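ATP-dependent DNA helicase (Mycobacterium smegmatis, PDB 5V9X) couples ATP hydrolysis to 3'-to-5' movement along a single-stranded DNA tracking strand, and thereby unwinds RNA:DNA hybrids. Local coordinates at residues D682-F690 with L853-S864. Numbering follows the deposited sequence.
Sequences DTTFVVERF and LRIVEVETATPS
Strand 854-859 is the outermost strand of a five-stranded mixed sheet in the C-terminal part of this helicase, and it pairs parallel with strand 684-691, a partner more than 160 residues earlier in the sequence. A strand from near the end of the chain is thus added alongside a much earlier one and forms an edge of the sheet. Of the seven backbone hydrogen bonds, the first joins Arg854 N to Thr683 O; then Phe685 bridges Arg854 O and Val856 N, Val687 bridges Val856 O and Val858 N, and Arg689 bridges Val858 O and Thr860 N, each through its own N and O. Strand 697-702 borders the other side of 684-691, and helices 661-676 and 838-849 cover parts of opposite sheet faces.

At the start of the pair, Leu853 lays CD2 over the centre of the Phe685 ring, 3.5 Å from its centroid, a CH-pi contact, while CD1 reaches the rim at CZ. At the other end, Pro863 brings CG over a face of the Phe690 ring, 3.7 Å from CZ and offset toward the rim. Between them, on the face that carries Phe685, Val687 CG2 rests on Ile855 CG2. Farther along that face, Arg689 forms a salt bridge with Glu859; its NH2 makes a weak hydrogen bond of 3.4 Å to Glu859 OE1, the guanidinium and carboxylate planes 78° apart.

Glu688 fastens the loop leading from the edge strand to helix 865-870. With CG anti to the backbone N (chi1 174°) and the chain extended, its buried carboxylate reaches residues 860-864, where three donors fix its rotation. Thr860 OG1 meets OE2 on the anti side, whereas Ser864, the helix N-cap, meets the syn lone pair of each oxygen: its N binds Glu688 OE2 at 2.9 Å, and its OG donates to Glu688 OE1 at 2.6 Å.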
ATOM      1  N   ASP A 682      23.329  -6.831   8.258  1.00 60.08           N
ATOM      2  CA  ASP A 682      23.162  -7.545   7.000  1.00 60.98           C
ATOM      3  C   ASP A 682      24.180  -8.666   6.829  1.00 68.04           C
ATOM      4  O   ASP A 682      23.973  -9.549   5.989  1.00 71.06           O
ATOM      5  CB  ASP A 682      23.270  -6.569   5.828  1.00 60.64           C
ATOM      6  CG  ASP A 682      24.574  -5.793   5.836  1.00 67.60           C
ATOM      7  OD1 ASP A 682      25.142  -5.595   6.930  1.00 70.63           O
ATOM      8  OD2 ASP A 682      25.033  -5.383   4.750  1.00 71.67           O
ATOM      9  N   THR A 683      25.270  -8.649   7.598  1.00 68.49           N
ATOM     10  CA  THR A 683      26.308  -9.661   7.482  1.00 64.26           C
ATOM     11  C   THR A 683      26.403 -10.585   8.686  1.00 67.62           C
ATOM     12  O   THR A 683      27.022 -11.648   8.574  1.00 72.52           O
ATOM     13  CB  THR A 683      27.678  -8.999   7.262  1.00 62.63           C
ATOM     14  OG1 THR A 683      28.053  -8.265   8.434  1.00 64.49           O
ATOM     15  CG2 THR A 683      27.627  -8.056   6.073  1.00 50.96           C
ATOM     16  N   THR A 684      25.823 -10.215   9.828  1.00 67.67           N
ATOM     17  CA  THR A 684      25.923 -11.018  11.043  1.00 70.67           C
ATOM     18  C   THR A 684      24.549 -11.131  11.688  1.00 68.37           C
ATOM     19  O   THR A 684      23.964 -10.118  12.084  1.00 64.37           O
ATOM     20  CB  THR A 684      26.919 -10.410  12.043  1.00 74.51           C
ATOM     21  OG1 THR A 684      26.329  -9.268  12.676  1.00 87.28           O
ATOM     22  CG2 THR A 684      28.202  -9.976  11.349  1.00 70.50           C
ATOM     23  N   PHE A 685      24.039 -12.356  11.789  1.00 66.15           N
ATOM     24  CA  PHE A 685      22.870 -12.642  12.606  1.00 59.24           C
ATOM     25  C   PHE A 685      23.323 -13.002  14.015  1.00 62.35           C
ATOM     26  O   PHE A 685      24.421 -13.527  14.216  1.00 65.34           O
ATOM     27  CB  PHE A 685      22.046 -13.798  12.028  1.00 55.13           C
ATOM     28  CG  PHE A 685      21.416 -13.509  10.690  1.00 53.14           C
ATOM     29  CD1 PHE A 685      21.404 -12.228  10.163  1.00 52.99           C
ATOM     30  CD2 PHE A 685      20.820 -14.530   9.965  1.00 50.64           C
ATOM     31  CE1 PHE A 685      20.820 -11.978   8.934  1.00 54.66           C
ATOM     32  CE2 PHE A 685      20.234 -14.286   8.740  1.00 48.92           C
ATOM     33  CZ  PHE A 685      20.233 -13.009   8.222  1.00 53.03           C
ATOM     34  N   VAL A 686      22.468 -12.720  14.993  1.00 60.35           N
ATOM     35  CA  VAL A 686      22.751 -13.031  16.390  1.00 62.37           C
ATOM     36  C   VAL A 686      21.644 -13.931  16.919  1.00 62.82           C
ATOM     37  O   VAL A 686      20.462 -13.570  16.862  1.00 60.57           O
ATOM     38  CB  VAL A 686      22.878 -11.765  17.249  1.00 60.69           C
ATOM     39  CG1 VAL A 686      22.984 -12.142  18.721  1.00 55.39           C
ATOM     40  CG2 VAL A 686      24.088 -10.953  16.819  1.00 63.63           C
ATOM     41  N   VAL A 687      22.028 -15.091  17.438  1.00 61.17           N
ATOM     42  CA  VAL A 687      21.108 -15.994  18.116  1.00 62.22           C
ATOM     43  C   VAL A 687      21.304 -15.801  19.613  1.00 66.23           C
ATOM     44  O   VAL A 687      22.372 -16.103  20.157  1.00 62.47           O
ATOM     45  CB  VAL A 687      21.333 -17.452  17.695  1.00 60.57           C
ATOM     46  CG1 VAL A 687      20.486 -18.379  18.542  1.00 54.62           C
ATOM     47  CG2 VAL A 687      21.001 -17.622  16.220  1.00 61.01           C
ATOM     48  N   GLU A 688      20.274 -15.290  20.281  1.00 69.38           N
ATOM     49  CA  GLU A 688      20.337 -14.934  21.691  1.00 64.75           C
ATOM     50  C   GLU A 688      19.468 -15.889  22.491  1.00 67.61           C
ATOM     51  O   GLU A 688      18.331 -16.172  22.101  1.00 68.30           O
ATOM     52  CB  GLU A 688      19.883 -13.489  21.903  1.00 56.95           C
ATOM     53  CG  GLU A 688      19.788 -13.073  23.355  1.00 56.21           C
ATOM     54  CD  GLU A 688      19.501 -11.597  23.509  1.00 59.46           C
ATOM     55  OE1 GLU A 688      19.446 -10.890  22.480  1.00 59.87           O
ATOM     56  OE2 GLU A 688      19.331 -11.142  24.658  1.00 62.12           O
ATOM     57  N   ARG A 689      20.001 -16.380  23.606  1.00 74.00           N
ATOM     58  CA  ARG A 689      19.301 -17.345  24.438  1.00 77.79           C
ATOM     59  C   ARG A 689      19.301 -16.886  25.889  1.00 80.99           C
ATOM     60  O   ARG A 689      20.299 -16.353  26.385  1.00 83.17           O
ATOM     61  CB  ARG A 689      19.939 -18.735  24.329  1.00 82.59           C
ATOM     62  CG  ARG A 689      19.184 -19.821  25.075  1.00 91.41           C
ATOM     63  CD  ARG A 689      19.832 -21.190  24.917  1.00 98.87           C
ATOM     64  NE  ARG A 689      21.250 -21.178  25.272  1.00101.41           N
ATOM     65  CZ  ARG A 689      22.240 -21.159  24.385  1.00 98.24           C
ATOM     66  NH1 ARG A 689      21.966 -21.155  23.088  1.00 98.34           N
ATOM     67  NH2 ARG A 689      23.502 -21.148  24.792  1.00 94.85           N
ATOM     68  N   PHE A 690      18.171 -17.093  26.557  1.00 82.31           N
ATOM     69  CA  PHE A 690      18.038 -16.828  27.982  1.00 85.90           C
ATOM     70  C   PHE A 690      16.901 -17.688  28.510  1.00 89.76           C
ATOM     71  O   PHE A 690      16.117 -18.251  27.741  1.00 92.29           O
ATOM     72  CB  PHE A 690      17.794 -15.339  28.264  1.00 87.36           C
ATOM     73  CG  PHE A 690      16.597 -14.769  27.548  1.00 89.92           C
ATOM     74  CD1 PHE A 690      16.735 -14.181  26.301  1.00 89.37           C
ATOM     75  CD2 PHE A 690      15.338 -14.810  28.127  1.00 91.27           C
ATOM     76  CE1 PHE A 690      15.639 -13.651  25.640  1.00 85.39           C
ATOM     77  CE2 PHE A 690      14.240 -14.284  27.471  1.00 90.42           C
ATOM     78  CZ  PHE A 690      14.391 -13.704  26.227  1.00 86.19           C
ATOM     79  N   LEU A 853      27.598 -14.835   5.494  1.00 64.30           N
ATOM     80  CA  LEU A 853      26.701 -14.279   6.501  1.00 61.50           C
ATOM     81  C   LEU A 853      27.038 -14.960   7.822  1.00 67.52           C
ATOM     82  O   LEU A 853      26.752 -16.150   8.002  1.00 68.27           O
ATOM     83  CB  LEU A 853      25.234 -14.490   6.118  1.00 63.81           C
ATOM     84  CG  LEU A 853      24.205 -13.456   6.595  1.00 63.83           C
ATOM     85  CD1 LEU A 853      22.864 -13.705   5.925  1.00 61.83           C
ATOM     86  CD2 LEU A 853      24.046 -13.463   8.108  1.00 62.24           C
ATOM     87  N   ARG A 854      27.657 -14.213   8.730  1.00 75.46           N
ATOM     88  CA  ARG A 854      28.064 -14.759  10.014  1.00 77.37           C
ATOM     89  C   ARG A 854      26.845 -15.045  10.889  1.00 74.68           C
ATOM     90  O   ARG A 854      25.762 -14.484  10.698  1.00 74.01           O
ATOM     91  CB  ARG A 854      29.001 -13.784  10.733  1.00 85.24           C
ATOM     92  CG  ARG A 854      30.005 -14.435  11.674  1.00 93.39           C
ATOM     93  CD  ARG A 854      30.446 -13.469  12.769  1.00 96.22           C
ATOM     94  NE  ARG A 854      30.693 -12.120  12.267  1.00 97.22           N
ATOM     95  CZ  ARG A 854      31.067 -11.097  13.030  1.00 97.24           C
ATOM     96  NH1 ARG A 854      31.241 -11.268  14.332  1.00 96.46           N
ATOM     97  NH2 ARG A 854      31.269  -9.901  12.491  1.00 98.62           N
ATOM     98  N   ILE A 855      27.034 -15.940  11.856  1.00 72.05           N
ATOM     99  CA  ILE A 855      26.036 -16.226  12.881  1.00 70.48           C
ATOM    100  C   ILE A 855      26.759 -16.358  14.212  1.00 74.95           C
ATOM    101  O   ILE A 855      27.828 -16.972  14.292  1.00 78.07           O
ATOM    102  CB  ILE A 855      25.223 -17.498  12.561  1.00 62.63           C
ATOM    103  CG1 ILE A 855      24.325 -17.262  11.348  1.00 59.46           C
ATOM    104  CG2 ILE A 855      24.379 -17.920  13.758  1.00 58.95           C
ATOM    105  CD1 ILE A 855      23.462 -18.438  11.001  1.00 60.11           C
ATOM    106  N   VAL A 856      26.184 -15.768  15.256  1.00 75.34           N
ATOM    107  CA  VAL A 856      26.799 -15.722  16.576  1.00 71.53           C
ATOM    108  C   VAL A 856      25.799 -16.239  17.600  1.00 71.46           C
ATOM    109  O   VAL A 856      24.657 -15.769  17.650  1.00 70.93           O
ATOM    110  CB  VAL A 856      27.257 -14.296  16.938  1.00 65.45           C
ATOM    111  CG1 VAL A 856      27.837 -14.259  18.342  1.00 66.29           C
ATOM    112  CG2 VAL A 856      28.271 -13.785  15.920  1.00 59.55           C
ATOM    113  N   GLU A 857      26.224 -17.211  18.407  1.00 71.14           N
ATOM    114  CA  GLU A 857      25.443 -17.666  19.549  1.00 65.64           C
ATOM    115  C   GLU A 857      25.900 -16.923  20.794  1.00 64.76           C
ATOM    116  O   GLU A 857      27.105 -16.806  21.047  1.00 68.18           O
ATOM    117  CB  GLU A 857      25.594 -19.172  19.766  1.00 69.67           C
ATOM    118  CG  GLU A 857      25.397 -20.020  18.533  1.00 80.66           C
ATOM    119  CD  GLU A 857      25.258 -21.496  18.863  1.00 88.86           C
ATOM    120  OE1 GLU A 857      24.743 -21.815  19.956  1.00 90.68           O
ATOM    121  OE2 GLU A 857      25.669 -22.337  18.034  1.00 89.59           O
ATOM    122  N   VAL A 858      24.944 -16.426  21.570  1.00 66.82           N
ATOM    123  CA  VAL A 858      25.236 -15.752  22.827  1.00 71.61           C
ATOM    124  C   VAL A 858      24.124 -16.074  23.815  1.00 72.46           C
ATOM    125  O   VAL A 858      22.950 -16.166  23.442  1.00 68.79           O
ATOM    126  CB  VAL A 858      25.396 -14.227  22.634  1.00 72.19           C
ATOM    127  CG1 VAL A 858      24.108 -13.601  22.112  1.00 76.66           C
ATOM    128  CG2 VAL A 858      25.844 -13.560  23.930  1.00 66.69           C
ATOM    129  N   GLU A 859      24.503 -16.283  25.072  1.00 79.37           N
ATOM    130  CA  GLU A 859      23.556 -16.472  26.159  1.00 83.92           C
ATOM    131  C   GLU A 859      23.592 -15.246  27.059  1.00 85.84           C
ATOM    132  O   GLU A 859      24.667 -14.827  27.503  1.00 85.00           O
ATOM    133  CB  GLU A 859      23.872 -17.735  26.963  1.00 88.14           C
ATOM    134  CG  GLU A 859      22.975 -17.922  28.177  1.00 91.36           C
ATOM    135  CD  GLU A 859      23.131 -19.285  28.818  1.00 94.38           C
ATOM    136  OE1 GLU A 859      23.517 -20.237  28.106  1.00 94.72           O
ATOM    137  OE2 GLU A 859      22.869 -19.405  30.033  1.00 96.24           O
ATOM    138  N   THR A 860      22.423 -14.672  27.315  1.00 86.61           N
ATOM    139  CA  THR A 860      22.298 -13.463  28.113  1.00 86.35           C
ATOM    140  C   THR A 860      21.556 -13.764  29.409  1.00 87.37           C
ATOM    141  O   THR A 860      20.717 -14.667  29.469  1.00 89.77           O
ATOM    142  CB  THR A 860      21.564 -12.365  27.335  1.00 80.92           C
ATOM    143  OG1 THR A 860      20.422 -12.927  26.674  1.00 74.90           O
ATOM    144  CG2 THR A 860      22.487 -11.741  26.298  1.00 79.83           C
ATOM    145  N   ALA A 861      21.888 -13.004  30.454  1.00 86.66           N
ATOM    146  CA  ALA A 861      21.184 -13.143  31.723  1.00 88.83           C
ATOM    147  C   ALA A 861      19.819 -12.473  31.685  1.00 92.60           C
ATOM    148  O   ALA A 861      18.891 -12.921  32.367  1.00 96.66           O
ATOM    149  CB  ALA A 861      22.026 -12.560  32.860  1.00 88.16           C
ATOM    150  N   THR A 862      19.682 -11.411  30.897  1.00 90.69           N
ATOM    151  CA  THR A 862      18.445 -10.669  30.724  1.00 83.70           C
ATOM    152  C   THR A 862      18.365 -10.223  29.272  1.00 79.62           C
ATOM    153  O   THR A 862      19.401  -9.976  28.642  1.00 77.63           O
ATOM    154  CB  THR A 862      18.378  -9.457  31.672  1.00 82.38           C
ATOM    155  OG1 THR A 862      17.146  -8.750  31.485  1.00 85.43           O
ATOM    156  CG2 THR A 862      19.549  -8.514  31.435  1.00 77.03           C
ATOM    157  N   PRO A 863      17.161 -10.146  28.705  1.00 78.19           N
ATOM    158  CA  PRO A 863      17.029  -9.809  27.282  1.00 72.97           C
ATOM    159  C   PRO A 863      17.744  -8.517  26.909  1.00 69.47           C
ATOM    160  O   PRO A 863      17.632  -7.498  27.596  1.00 70.04           O
ATOM    161  CB  PRO A 863      15.514  -9.686  27.093  1.00 76.29           C
ATOM    162  CG  PRO A 863      14.945 -10.603  28.108  1.00 80.51           C
ATOM    163  CD  PRO A 863      15.868 -10.544  29.296  1.00 82.54           C
ATOM    164  N   SER A 864      18.490  -8.574  25.806  1.00 66.11           N
ATOM    165  CA  SER A 864      19.178  -7.435  25.211  1.00 65.00           C
ATOM    166  C   SER A 864      18.155  -6.400  24.753  1.00 62.96           C
ATOM    167  O   SER A 864      16.958  -6.713  24.669  1.00 66.12           O
ATOM    168  CB  SER A 864      20.044  -7.898  24.037  1.00 64.82           C
ATOM    169  OG  SER A 864      19.245  -8.336  22.952  1.00 60.33           O
TER